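Local coordinates for Lin1889 protein (Listeria innocua Clip11262, PDB 3B57), which is of unknown function but binds magnesium through an HD domain, consistent with a metal-dependent phosphohydrolase, at residues 5-10 / 50-55; 42-47 / 174-179; 156-161 / 190-195. All coordinates share one frame; numbering follows the deposited sequence.

Contact 1. Residues 5-10 / 50-55; sequences EIILSA and TIELAA
Ile-7 turns its CG1 branch anti to its own carbonyl carbon (chi1 -65°), and a second bend at chi2 (-62°) brings CD1 across to Leu-53. Leu-53 has the same first torsion, which lets the outer atoms of its side chain close on helix 3-15. The two meet obliquely, Ile-7 CD1 lying 3.7 Å from Leu-53 CG, and that same methyl also rests against the aliphatic start of Glu-52, 3.8 Å from its CB. Leu-53 divides its two methyls between partners: CD2 packs on the methyl of Ala-10, with Leu-53 CD2 to Ala-10 CB at 3.5 Å, while CD1 turns toward Ile-6 and reaches its CG2 more loosely at 4.4 Å. Glu-52 crosses Ile-7 at about a right angle, and its bent chain sets OE2 3.7 Å from Ile-7 CG2, a van der Waals approach to a methyl group.

The evidence for pure packing is consistent: no hydrogen bond links the segments. Their short axes are nearly parallel, at 10°, and 10.2 Å apart, a spacing bridged by the branched side chains of Ile-7 and Leu-53. Around this pair, Trp-79 of helix 71-82 packs on Ile-6 and Ala-10, Ile-93 of helix 87-100 packs on Leu-53, and Trp-34 and Lys-38 of helix 27-44 touch Glu-52. The N-terminal helix is thus docked by apolar interdigitation on helix 48-57, which leads into the metal ligands His-58 and Asp-59, the HD pair that gives the all-helical HD domain its name.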
ATOM      1  N   GLU A   5       8.825  -1.446 -36.109  1.00 57.53           N
ATOM      2  CA  GLU A   5      10.115  -1.925 -35.639  1.00 56.00           C
ATOM      3  C   GLU A   5      10.758  -1.005 -34.603  1.00 53.62           C
ATOM      4  O   GLU A   5      11.272  -1.479 -33.584  1.00 51.59           O
ATOM      5  CB  GLU A   5      11.061  -2.122 -36.823  1.00 57.81           C
ATOM      6  CG  GLU A   5      11.228  -3.582 -37.229  1.00 61.41           C
ATOM      7  CD  GLU A   5      11.589  -4.479 -36.041  1.00 63.24           C
ATOM      8  OE1 GLU A   5      12.223  -3.983 -35.078  1.00 63.57           O
ATOM      9  OE2 GLU A   5      11.248  -5.682 -36.081  1.00 63.06           O
ATOM     10  N   ILE A   6      10.732   0.300 -34.879  1.00 51.24           N
ATOM     11  CA  ILE A   6      11.299   1.304 -33.985  1.00 49.06           C
ATOM     12  C   ILE A   6      10.653   1.187 -32.610  1.00 48.42           C
ATOM     13  O   ILE A   6      11.335   1.223 -31.583  1.00 48.84           O
ATOM     14  CB  ILE A   6      11.061   2.734 -34.521  1.00 48.81           C
ATOM     15  CG1 ILE A   6      11.766   2.914 -35.863  1.00 48.73           C
ATOM     16  CG2 ILE A   6      11.582   3.769 -33.523  1.00 49.09           C
ATOM     17  CD1 ILE A   6      11.740   4.344 -36.378  1.00 47.85           C
ATOM     18  N   ILE A   7       9.333   1.045 -32.597  1.00 47.39           N
ATOM     19  CA  ILE A   7       8.606   0.913 -31.343  1.00 46.21           C
ATOM     20  C   ILE A   7       9.111  -0.307 -30.588  1.00 46.48           C
ATOM     21  O   ILE A   7       9.363  -0.244 -29.385  1.00 46.85           O
ATOM     22  CB  ILE A   7       7.098   0.732 -31.566  1.00 44.23           C
ATOM     23  CG1 ILE A   7       6.501   1.991 -32.191  1.00 43.54           C
ATOM     24  CG2 ILE A   7       6.427   0.433 -30.246  1.00 43.97           C
ATOM     25  CD1 ILE A   7       6.628   3.220 -31.330  1.00 43.47           C
ATOM     26  N   LEU A   8       9.262  -1.411 -31.307  1.00 46.36           N
ATOM     27  CA  LEU A   8       9.727  -2.655 -30.710  1.00 46.74           C
ATOM     28  C   LEU A   8      11.103  -2.482 -30.078  1.00 46.93           C
ATOM     29  O   LEU A   8      11.366  -2.971 -28.977  1.00 46.53           O
ATOM     30  CB  LEU A   8       9.805  -3.745 -31.772  1.00 46.82           C
ATOM     31  CG  LEU A   8       9.696  -5.148 -31.195  1.00 45.21           C
ATOM     32  CD1 LEU A   8       8.214  -5.470 -31.019  1.00 44.85           C
ATOM     33  CD2 LEU A   8      10.359  -6.152 -32.125  1.00 44.45           C
ATOM     34  N   SER A   9      11.979  -1.793 -30.802  1.00 47.01           N
ATOM     35  CA  SER A   9      13.339  -1.531 -30.358  1.00 46.94           C
ATOM     36  C   SER A   9      13.334  -0.693 -29.078  1.00 46.36           C
ATOM     37  O   SER A   9      13.987  -1.032 -28.092  1.00 44.16           O
ATOM     38  CB  SER A   9      14.094  -0.804 -31.474  1.00 47.95           C
ATOM     39  OG  SER A   9      15.391  -0.404 -31.057  1.00 51.78           O
ATOM     40  N   ALA A  10      12.588   0.407 -29.111  1.00 47.40           N
ATOM     41  CA  ALA A  10      12.473   1.294 -27.963  1.00 47.57           C
ATOM     42  C   ALA A  10      11.964   0.486 -26.779  1.00 47.32           C
ATOM     43  O   ALA A  10      12.457   0.611 -25.660  1.00 46.63           O
ATOM     44  CB  ALA A  10      11.508   2.429 -28.277  1.00 45.18           C
ATOM     45  N   THR A  50       3.962   8.913 -32.315  1.00 35.97           N
ATOM     46  CA  THR A  50       4.557   9.979 -31.551  1.00 37.55           C
ATOM     47  C   THR A  50       4.264   9.786 -30.050  1.00 38.25           C
ATOM     48  O   THR A  50       5.108  10.085 -29.196  1.00 38.41           O
ATOM     49  CB  THR A  50       4.030  11.322 -32.086  1.00 37.96           C
ATOM     50  OG1 THR A  50       5.124  12.059 -32.639  1.00 40.17           O
ATOM     51  CG2 THR A  50       3.348  12.135 -31.006  1.00 38.27           C
ATOM     52  N   ILE A  51       3.071   9.254 -29.762  1.00 37.24           N
ATOM     53  CA  ILE A  51       2.576   8.976 -28.405  1.00 34.97           C
ATOM     54  C   ILE A  51       3.260   7.762 -27.786  1.00 33.95           C
ATOM     55  O   ILE A  51       3.765   7.819 -26.668  1.00 33.94           O
ATOM     56  CB  ILE A  51       1.034   8.706 -28.439  1.00 35.65           C
ATOM     57  CG1 ILE A  51       0.286  10.021 -28.726  1.00 35.65           C
ATOM     58  CG2 ILE A  51       0.564   8.036 -27.140  1.00 32.39           C
ATOM     59  CD1 ILE A  51      -1.166   9.844 -29.141  1.00 33.44           C
ATOM     60  N   GLU A  52       3.262   6.664 -28.529  1.00 33.62           N
ATOM     61  CA  GLU A  52       3.856   5.414 -28.078  1.00 33.17           C
ATOM     62  C   GLU A  52       5.314   5.552 -27.601  1.00 33.40           C
ATOM     63  O   GLU A  52       5.704   4.912 -26.625  1.00 33.96           O
ATOM     64  CB  GLU A  52       3.759   4.390 -29.205  1.00 30.83           C
ATOM     65  CG  GLU A  52       3.408   3.004 -28.746  1.00 32.01           C
ATOM     66  CD  GLU A  52       2.537   2.291 -29.754  1.00 34.29           C
ATOM     67  OE1 GLU A  52       1.567   2.940 -30.218  1.00 34.30           O
ATOM     68  OE2 GLU A  52       2.800   1.098 -30.071  1.00 31.88           O
ATOM     69  N   LEU A  53       6.112   6.383 -28.273  1.00 32.62           N
ATOM     70  CA  LEU A  53       7.503   6.553 -27.873  1.00 32.98           C
ATOM     71  C   LEU A  53       7.624   7.533 -26.733  1.00 34.22           C
ATOM     72  O   LEU A  53       8.381   7.301 -25.793  1.00 36.91           O
ATOM     73  CB  LEU A  53       8.375   7.046 -29.026  1.00 33.11           C
ATOM     74  CG  LEU A  53       8.693   6.075 -30.157  1.00 32.42           C
ATOM     75  CD1 LEU A  53       9.414   6.813 -31.269  1.00 31.91           C
ATOM     76  CD2 LEU A  53       9.521   4.933 -29.626  1.00 30.97           C
ATOM     77  N   ALA A  54       6.901   8.639 -26.796  1.00 33.16           N
ATOM     78  CA  ALA A  54       7.012   9.577 -25.699  1.00 33.45           C
ATOM     79  C   ALA A  54       6.633   8.820 -24.433  1.00 35.26           C
ATOM     80  O   ALA A  54       7.263   8.996 -23.397  1.00 37.85           O
ATOM     81  CB  ALA A  54       6.097  10.764 -25.912  1.00 32.81           C
ATOM     82  N   ALA A  55       5.626   7.953 -24.521  1.00 36.14           N
ATOM     83  CA  ALA A  55       5.189   7.176 -23.360  1.00 36.81           C
ATOM     84  C   ALA A  55       6.284   6.252 -22.847  1.00 37.82           C
ATOM     85  O   ALA A  55       6.486   6.133 -21.643  1.00 39.00           O
ATOM     86  CB  ALA A  55       3.965   6.357 -23.705  1.00 36.43           C
TER

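Contact 2. Residues 42-47 / 174-179; sequences SKEGGD and TETAKT
Glu-44 OE2 receives two hydrogen bonds from Thr-176, a short one from the hydroxyl OG1 at 2.6 Å and a weak one from the backbone N at 3.3 Å. The hydroxyl meets the carboxylate on its anti side, 18° out of plane; the hydrogen bond from the backbone N is bent, with an N-H...O angle of 141°. Because both donors belong to one residue in the first turn of helix 175-179, the carboxylate lies at the start of that helix, where the dipole would be expected to favour its negative charge.

Glu-44 gets there by a bend at chi2 (-75°), sliding past Thr-176 in the opposite direction. Its carboxylate is also backed by a methyl: Thr-174 CG2, coming from the opposing direction, packs against Glu-44 CG and CD. Lys-43 adds a thin margin, its CB 3.4 Å from Thr-176 OG1, while its chain crosses Thr-176 at about a right angle and carries the ammonium away.

The contact lies mainly at the surface. It joins the C-terminal end of helix 27-44, where the chain leaves helical geometry at Gly-45 with positive phi, to the beginning of the short helix 175-179. Helix 114-125 lies beneath both partners: Ile-114 and Ile-118 pack on Glu-44, and Asp-121 touches Thr-174 and Ala-177.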
ATOM      1  N   SER A  42      -6.814   5.517 -28.944  1.00 35.43           N
ATOM      2  CA  SER A  42      -7.791   4.809 -29.763  1.00 35.74           C
ATOM      3  C   SER A  42      -9.177   5.438 -29.644  1.00 34.22           C
ATOM      4  O   SER A  42     -10.111   5.035 -30.334  1.00 33.28           O
ATOM      5  CB  SER A  42      -7.883   3.346 -29.339  1.00 35.69           C
ATOM      6  OG  SER A  42      -8.943   3.203 -28.409  1.00 38.97           O
ATOM      7  N   LYS A  43      -9.316   6.413 -28.757  1.00 33.40           N
ATOM      8  CA  LYS A  43     -10.599   7.064 -28.594  1.00 33.77           C
ATOM      9  C   LYS A  43     -10.458   8.566 -28.563  1.00 34.58           C
ATOM     10  O   LYS A  43     -11.446   9.291 -28.682  1.00 35.35           O
ATOM     11  CB  LYS A  43     -11.301   6.591 -27.324  1.00 34.33           C
ATOM     12  CG  LYS A  43     -11.855   5.191 -27.422  1.00 34.56           C
ATOM     13  CD  LYS A  43     -12.840   4.928 -26.310  1.00 36.45           C
ATOM     14  CE  LYS A  43     -13.367   3.514 -26.415  1.00 37.76           C
ATOM     15  NZ  LYS A  43     -12.204   2.586 -26.507  1.00 41.07           N
ATOM     16  N   GLU A  44      -9.235   9.050 -28.401  1.00 33.96           N
ATOM     17  CA  GLU A  44      -9.020  10.492 -28.381  1.00 34.85           C
ATOM     18  C   GLU A  44      -8.186  10.950 -29.573  1.00 35.23           C
ATOM     19  O   GLU A  44      -7.978  12.144 -29.776  1.00 34.65           O
ATOM     20  CB  GLU A  44      -8.332  10.899 -27.087  1.00 35.71           C
ATOM     21  CG  GLU A  44      -9.122  10.594 -25.846  1.00 36.58           C
ATOM     22  CD  GLU A  44     -10.273  11.557 -25.636  1.00 38.36           C
ATOM     23  OE1 GLU A  44     -10.032  12.782 -25.653  1.00 39.38           O
ATOM     24  OE2 GLU A  44     -11.419  11.093 -25.438  1.00 38.44           O
ATOM     25  N   GLY A  45      -7.701   9.994 -30.357  1.00 34.94           N
ATOM     26  CA  GLY A  45      -6.906  10.340 -31.520  1.00 36.20           C
ATOM     27  C   GLY A  45      -5.490  10.814 -31.237  1.00 35.82           C
ATOM     28  O   GLY A  45      -5.037  10.773 -30.093  1.00 38.00           O
ATOM     29  N   GLY A  46      -4.797  11.257 -32.289  1.00 33.78           N
ATOM     30  CA  GLY A  46      -3.430  11.741 -32.171  1.00 30.76           C
ATOM     31  C   GLY A  46      -2.455  10.830 -32.896  1.00 30.06           C
ATOM     32  O   GLY A  46      -2.828   9.737 -33.318  1.00 29.05           O
ATOM     33  N   ASP A  47      -1.211  11.282 -33.046  1.00 29.13           N
ATOM     34  CA  ASP A  47      -0.154  10.509 -33.713  1.00 30.74           C
ATOM     35  C   ASP A  47       0.267   9.371 -32.779  1.00 31.36           C
ATOM     36  O   ASP A  47       1.095   9.560 -31.880  1.00 30.84           O
ATOM     37  CB  ASP A  47       1.058  11.421 -33.996  1.00 34.63           C
ATOM     38  CG  ASP A  47       2.099  10.785 -34.937  1.00 38.11           C
ATOM     39  OD1 ASP A  47       2.368   9.558 -34.815  1.00 38.06           O
ATOM     40  OD2 ASP A  47       2.663  11.534 -35.786  1.00 38.23           O
ATOM     41  N   THR A 174      -8.903  14.586 -20.560  1.00 38.16           N
ATOM     42  CA  THR A 174      -9.407  13.719 -21.608  1.00 38.29           C
ATOM     43  C   THR A 174     -10.597  12.956 -21.052  1.00 40.22           C
ATOM     44  O   THR A 174     -10.529  12.385 -19.955  1.00 40.97           O
ATOM     45  CB  THR A 174      -8.353  12.684 -22.029  1.00 37.25           C
ATOM     46  OG1 THR A 174      -7.431  13.286 -22.936  1.00 38.17           O
ATOM     47  CG2 THR A 174      -9.001  11.477 -22.672  1.00 35.86           C
ATOM     48  N   GLU A 175     -11.683  12.933 -21.809  1.00 40.58           N
ATOM     49  CA  GLU A 175     -12.862  12.217 -21.368  1.00 39.86           C
ATOM     50  C   GLU A 175     -12.612  10.724 -21.322  1.00 38.32           C
ATOM     51  O   GLU A 175     -13.124  10.035 -20.444  1.00 40.22           O
ATOM     52  CB  GLU A 175     -14.039  12.512 -22.289  1.00 42.38           C
ATOM     53  CG  GLU A 175     -15.124  13.295 -21.596  1.00 46.95           C
ATOM     54  CD  GLU A 175     -14.602  14.581 -20.983  1.00 49.65           C
ATOM     55  OE1 GLU A 175     -15.327  15.168 -20.144  1.00 49.99           O
ATOM     56  OE2 GLU A 175     -13.473  15.008 -21.344  1.00 51.12           O
ATOM     57  N   THR A 176     -11.838  10.209 -22.266  1.00 35.36           N
ATOM     58  CA  THR A 176     -11.580   8.781 -22.253  1.00 34.49           C
ATOM     59  C   THR A 176     -10.822   8.481 -20.976  1.00 34.39           C
ATOM     60  O   THR A 176     -11.190   7.584 -20.218  1.00 33.12           O
ATOM     61  CB  THR A 176     -10.761   8.343 -23.475  1.00 34.12           C
ATOM     62  OG1 THR A 176     -11.488   8.661 -24.667  1.00 33.36           O
ATOM     63  CG2 THR A 176     -10.505   6.843 -23.442  1.00 31.56           C
ATOM     64  N   ALA A 177      -9.771   9.252 -20.728  1.00 34.45           N
ATOM     65  CA  ALA A 177      -8.988   9.071 -19.521  1.00 33.50           C
ATOM     66  C   ALA A 177      -9.895   9.124 -18.292  1.00 31.83           C
ATOM     67  O   ALA A 177      -9.778   8.273 -17.410  1.00 32.73           O
ATOM     68  CB  ALA A 177      -7.904  10.138 -19.427  1.00 35.67           C
ATOM     69  N   LYS A 178     -10.807  10.099 -18.239  1.00 30.38           N
ATOM     70  CA  LYS A 178     -11.733  10.233 -17.097  1.00 28.56           C
ATOM     71  C   LYS A 178     -12.613   9.024 -16.851  1.00 28.70           C
ATOM     72  O   LYS A 178     -12.938   8.730 -15.705  1.00 30.74           O
ATOM     73  CB  LYS A 178     -12.660  11.432 -17.248  1.00 24.27           C
ATOM     74  CG  LYS A 178     -12.001  12.762 -17.136  1.00 26.20           C
ATOM     75  CD  LYS A 178     -12.964  13.857 -17.573  1.00 27.91           C
ATOM     76  CE  LYS A 178     -12.254  15.198 -17.762  1.00 27.59           C
ATOM     77  NZ  LYS A 178     -11.540  15.653 -16.535  1.00 28.99           N
ATOM     78  N   THR A 179     -13.018   8.327 -17.905  1.00 29.22           N
ATOM     79  CA  THR A 179     -13.869   7.176 -17.680  1.00 31.10           C
ATOM     80  C   THR A 179     -13.021   5.975 -17.299  1.00 32.73           C
ATOM     81  O   THR A 179     -13.486   5.105 -16.578  1.00 33.62           O
ATOM     82  CB  THR A 179     -14.808   6.860 -18.906  1.00 29.92           C
ATOM     83  OG1 THR A 179     -14.104   6.083 -19.873  1.00 32.07           O
ATOM     84  CG2 THR A 179     -15.300   8.150 -19.558  1.00 26.55           C
TER

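Contact 3. Residues 156-161 / 190-195; sequences TTLQHF and DFIQAL
Phe-191, the first residue of 190-195 to reach across, brings CE1 to 4.4 Å from Phe-161 CZ, an oblique and loose approach of the two rings. Ile-192 follows and makes the closest contact with Phe-161. Its chain bends at chi2 (-52°) to place CD1 over one face of the Phe-161 ring, 3.9 Å from the centroid and 25° off the normal, a CH-pi contact displaced toward the CG-CD2 side of the ring. This methyl also meets Leu-158, whose CD1 lies 3.8 Å from Ile-192 CD1. One turn nearer the C-terminus, Leu-195 slides past Leu-158 in the opposite direction, with 3.7 Å between the CD1 atoms of Leu-195 and Leu-158.

All five side chains are apolar and buried, and no hydrogen bond crosses. The short axes run 11.5 Å apart at 138°, closer to antiparallel than perpendicular. Helix 157-171 starts here, Thr-156 capping it through OG1, which accepts from Gln-159 N. Helix 129-140 adds Thr-136 against Phe-161 and Ile-133 against Phe-191, while Ala-130 of the second subunit packs on Phe-191 and Leu-195, and Ile-187 of that subunit on Ala-194, so the contact borders the subunit interface.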
ATOM      1  N   THR A 156       1.275  12.472   6.548  1.00 63.31           N
ATOM      2  CA  THR A 156       0.834  11.096   6.512  1.00 57.95           C
ATOM      3  C   THR A 156       0.424  10.728   5.089  1.00 53.74           C
ATOM      4  O   THR A 156      -0.168  11.537   4.364  1.00 51.25           O
ATOM      5  CB  THR A 156      -0.354  10.876   7.479  1.00 59.45           C
ATOM      6  OG1 THR A 156      -1.539  11.487   6.951  1.00 59.70           O
ATOM      7  CG2 THR A 156      -0.048  11.498   8.835  1.00 59.93           C
ATOM      8  N   THR A 157       0.778   9.511   4.692  1.00 49.70           N
ATOM      9  CA  THR A 157       0.442   8.993   3.373  1.00 46.22           C
ATOM     10  C   THR A 157      -1.070   9.150   3.153  1.00 45.50           C
ATOM     11  O   THR A 157      -1.511   9.546   2.071  1.00 44.79           O
ATOM     12  CB  THR A 157       0.854   7.500   3.254  1.00 44.80           C
ATOM     13  OG1 THR A 157       2.272   7.386   3.429  1.00 43.41           O
ATOM     14  CG2 THR A 157       0.477   6.925   1.891  1.00 42.99           C
ATOM     15  N   LEU A 158      -1.865   8.857   4.184  1.00 43.65           N
ATOM     16  CA  LEU A 158      -3.313   9.001   4.067  1.00 42.06           C
ATOM     17  C   LEU A 158      -3.668  10.381   3.545  1.00 41.73           C
ATOM     18  O   LEU A 158      -4.505  10.508   2.664  1.00 42.70           O
ATOM     19  CB  LEU A 158      -4.024   8.802   5.413  1.00 40.78           C
ATOM     20  CG  LEU A 158      -5.536   9.126   5.386  1.00 39.50           C
ATOM     21  CD1 LEU A 158      -6.297   7.991   4.731  1.00 38.70           C
ATOM     22  CD2 LEU A 158      -6.072   9.354   6.797  1.00 40.46           C
ATOM     23  N   GLN A 159      -3.029  11.414   4.082  1.00 41.94           N
ATOM     24  CA  GLN A 159      -3.330  12.776   3.661  1.00 42.24           C
ATOM     25  C   GLN A 159      -2.989  13.025   2.192  1.00 40.99           C
ATOM     26  O   GLN A 159      -3.659  13.812   1.516  1.00 38.94           O
ATOM     27  CB  GLN A 159      -2.603  13.785   4.553  1.00 43.94           C
ATOM     28  CG  GLN A 159      -3.146  15.210   4.416  1.00 47.04           C
ATOM     29  CD  GLN A 159      -4.654  15.305   4.668  1.00 49.01           C
ATOM     30  OE1 GLN A 159      -5.354  16.120   4.053  1.00 49.84           O
ATOM     31  NE2 GLN A 159      -5.156  14.475   5.582  1.00 49.13           N
ATOM     32  N   HIS A 160      -1.954  12.350   1.704  1.00 39.66           N
ATOM     33  CA  HIS A 160      -1.561  12.483   0.310  1.00 39.08           C
ATOM     34  C   HIS A 160      -2.777  12.148  -0.579  1.00 38.68           C
ATOM     35  O   HIS A 160      -2.948  12.715  -1.662  1.00 38.13           O
ATOM     36  CB  HIS A 160      -0.382  11.551   0.021  1.00 40.61           C
ATOM     37  CG  HIS A 160       0.149  11.668  -1.372  1.00 43.84           C
ATOM     38  ND1 HIS A 160       0.567  12.867  -1.911  1.00 45.08           N
ATOM     39  CD2 HIS A 160       0.284  10.747  -2.354  1.00 45.14           C
ATOM     40  CE1 HIS A 160       0.933  12.679  -3.166  1.00 45.70           C
ATOM     41  NE2 HIS A 160       0.771  11.401  -3.461  1.00 46.35           N
ATOM     42  N   PHE A 161      -3.629  11.237  -0.114  1.00 38.15           N
ATOM     43  CA  PHE A 161      -4.828  10.887  -0.872  1.00 37.97           C
ATOM     44  C   PHE A 161      -5.803  12.057  -0.958  1.00 38.72           C
ATOM     45  O   PHE A 161      -6.453  12.257  -1.979  1.00 39.66           O
ATOM     46  CB  PHE A 161      -5.554   9.686  -0.255  1.00 35.70           C
ATOM     47  CG  PHE A 161      -4.931   8.357  -0.590  1.00 33.98           C
ATOM     48  CD1 PHE A 161      -3.738   7.963  -0.001  1.00 33.00           C
ATOM     49  CD2 PHE A 161      -5.535   7.503  -1.505  1.00 30.06           C
ATOM     50  CE1 PHE A 161      -3.165   6.738  -0.322  1.00 31.37           C
ATOM     51  CE2 PHE A 161      -4.960   6.280  -1.823  1.00 27.77           C
ATOM     52  CZ  PHE A 161      -3.779   5.899  -1.234  1.00 28.59           C
ATOM     53  N   ASP A 190     -13.331   3.687  -1.808  1.00 37.17           N
ATOM     54  CA  ASP A 190     -13.710   2.614  -0.904  1.00 36.03           C
ATOM     55  C   ASP A 190     -12.556   2.273   0.016  1.00 35.05           C
ATOM     56  O   ASP A 190     -12.737   2.126   1.224  1.00 36.01           O
ATOM     57  CB  ASP A 190     -14.125   1.376  -1.686  1.00 37.29           C
ATOM     58  CG  ASP A 190     -15.493   1.520  -2.299  1.00 41.26           C
ATOM     59  OD1 ASP A 190     -16.107   2.602  -2.117  1.00 44.81           O
ATOM     60  OD2 ASP A 190     -15.951   0.561  -2.963  1.00 42.52           O
ATOM     61  N   PHE A 191     -11.365   2.150  -0.555  1.00 33.48           N
ATOM     62  CA  PHE A 191     -10.198   1.837   0.247  1.00 30.78           C
ATOM     63  C   PHE A 191     -10.044   2.872   1.362  1.00 31.45           C
ATOM     64  O   PHE A 191      -9.929   2.509   2.533  1.00 31.42           O
ATOM     65  CB  PHE A 191      -8.944   1.794  -0.624  1.00 26.65           C
ATOM     66  CG  PHE A 191      -7.680   1.712   0.163  1.00 23.30           C
ATOM     67  CD1 PHE A 191      -6.865   2.833   0.309  1.00 23.57           C
ATOM     68  CD2 PHE A 191      -7.339   0.544   0.830  1.00 21.41           C
ATOM     69  CE1 PHE A 191      -5.727   2.798   1.118  1.00 22.03           C
ATOM     70  CE2 PHE A 191      -6.207   0.498   1.641  1.00 20.66           C
ATOM     71  CZ  PHE A 191      -5.400   1.634   1.786  1.00 20.93           C
ATOM     72  N   ILE A 192     -10.053   4.157   1.007  1.00 31.85           N
ATOM     73  CA  ILE A 192      -9.927   5.211   2.013  1.00 33.46           C
ATOM     74  C   ILE A 192     -10.997   5.116   3.106  1.00 35.19           C
ATOM     75  O   ILE A 192     -10.676   5.103   4.300  1.00 35.25           O
ATOM     76  CB  ILE A 192      -9.966   6.621   1.379  1.00 30.13           C
ATOM     77  CG1 ILE A 192      -8.680   6.850   0.604  1.00 29.08           C
ATOM     78  CG2 ILE A 192     -10.080   7.685   2.468  1.00 29.74           C
ATOM     79  CD1 ILE A 192      -7.428   6.563   1.436  1.00 28.62           C
ATOM     80  N   GLN A 193     -12.261   5.052   2.706  1.00 35.38           N
ATOM     81  CA  GLN A 193     -13.320   4.941   3.687  1.00 36.34           C
ATOM     82  C   GLN A 193     -12.958   3.824   4.649  1.00 34.87           C
ATOM     83  O   GLN A 193     -12.823   4.052   5.846  1.00 34.79           O
ATOM     84  CB  GLN A 193     -14.645   4.656   2.990  1.00 39.24           C
ATOM     85  CG  GLN A 193     -15.048   5.780   2.063  1.00 47.73           C
ATOM     86  CD  GLN A 193     -16.294   5.469   1.256  1.00 52.63           C
ATOM     87  OE1 GLN A 193     -17.325   5.089   1.821  1.00 55.75           O
ATOM     88  NE2 GLN A 193     -16.212   5.632  -0.073  1.00 54.15           N
ATOM     89  N   ALA A 194     -12.754   2.628   4.113  1.00 33.89           N
ATOM     90  CA  ALA A 194     -12.400   1.474   4.926  1.00 32.81           C
ATOM     91  C   ALA A 194     -11.165   1.714   5.795  1.00 33.24           C
ATOM     92  O   ALA A 194     -11.096   1.215   6.913  1.00 32.32           O
ATOM     93  CB  ALA A 194     -12.178   0.257   4.032  1.00 31.20           C
ATOM     94  N   LEU A 195     -10.190   2.472   5.300  1.00 35.02           N
ATOM     95  CA  LEU A 195      -8.992   2.715   6.098  1.00 36.47           C
ATOM     96  C   LEU A 195      -9.367   3.493   7.351  1.00 39.03           C
ATOM     97  O   LEU A 195      -9.278   2.970   8.459  1.00 40.82           O
ATOM     98  CB  LEU A 195      -7.929   3.502   5.306  1.00 34.05           C
ATOM     99  CG  LEU A 195      -6.444   3.240   5.657  1.00 31.55           C
ATOM    100  CD1 LEU A 195      -5.560   4.415   5.248  1.00 26.98           C
ATOM    101  CD2 LEU A 195      -6.312   2.993   7.134  1.00 29.75           C
TER

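Overall arrangement
Contacts 1 and 3 are buried and wholly without hydrogen bonds across them, whereas contact 2 lies mostly at the surface and rests on a carboxylate held by a hydroxyl and an amide. Contacts 1 and 2 touch: Ile-51 of helix 48-57 packs against the Gly-45–Gly-46 turn that ends helix 27-44. Contact 3 stands apart, on the opposite side of the chain's centre from contact 1, with centres about 36 Å apart, and is the one of the three that the second subunit touches. Contact 2 ties the metal-binding helical bundle to the short helix 175-179, which lies in sequence between the two helices packed in contact 3.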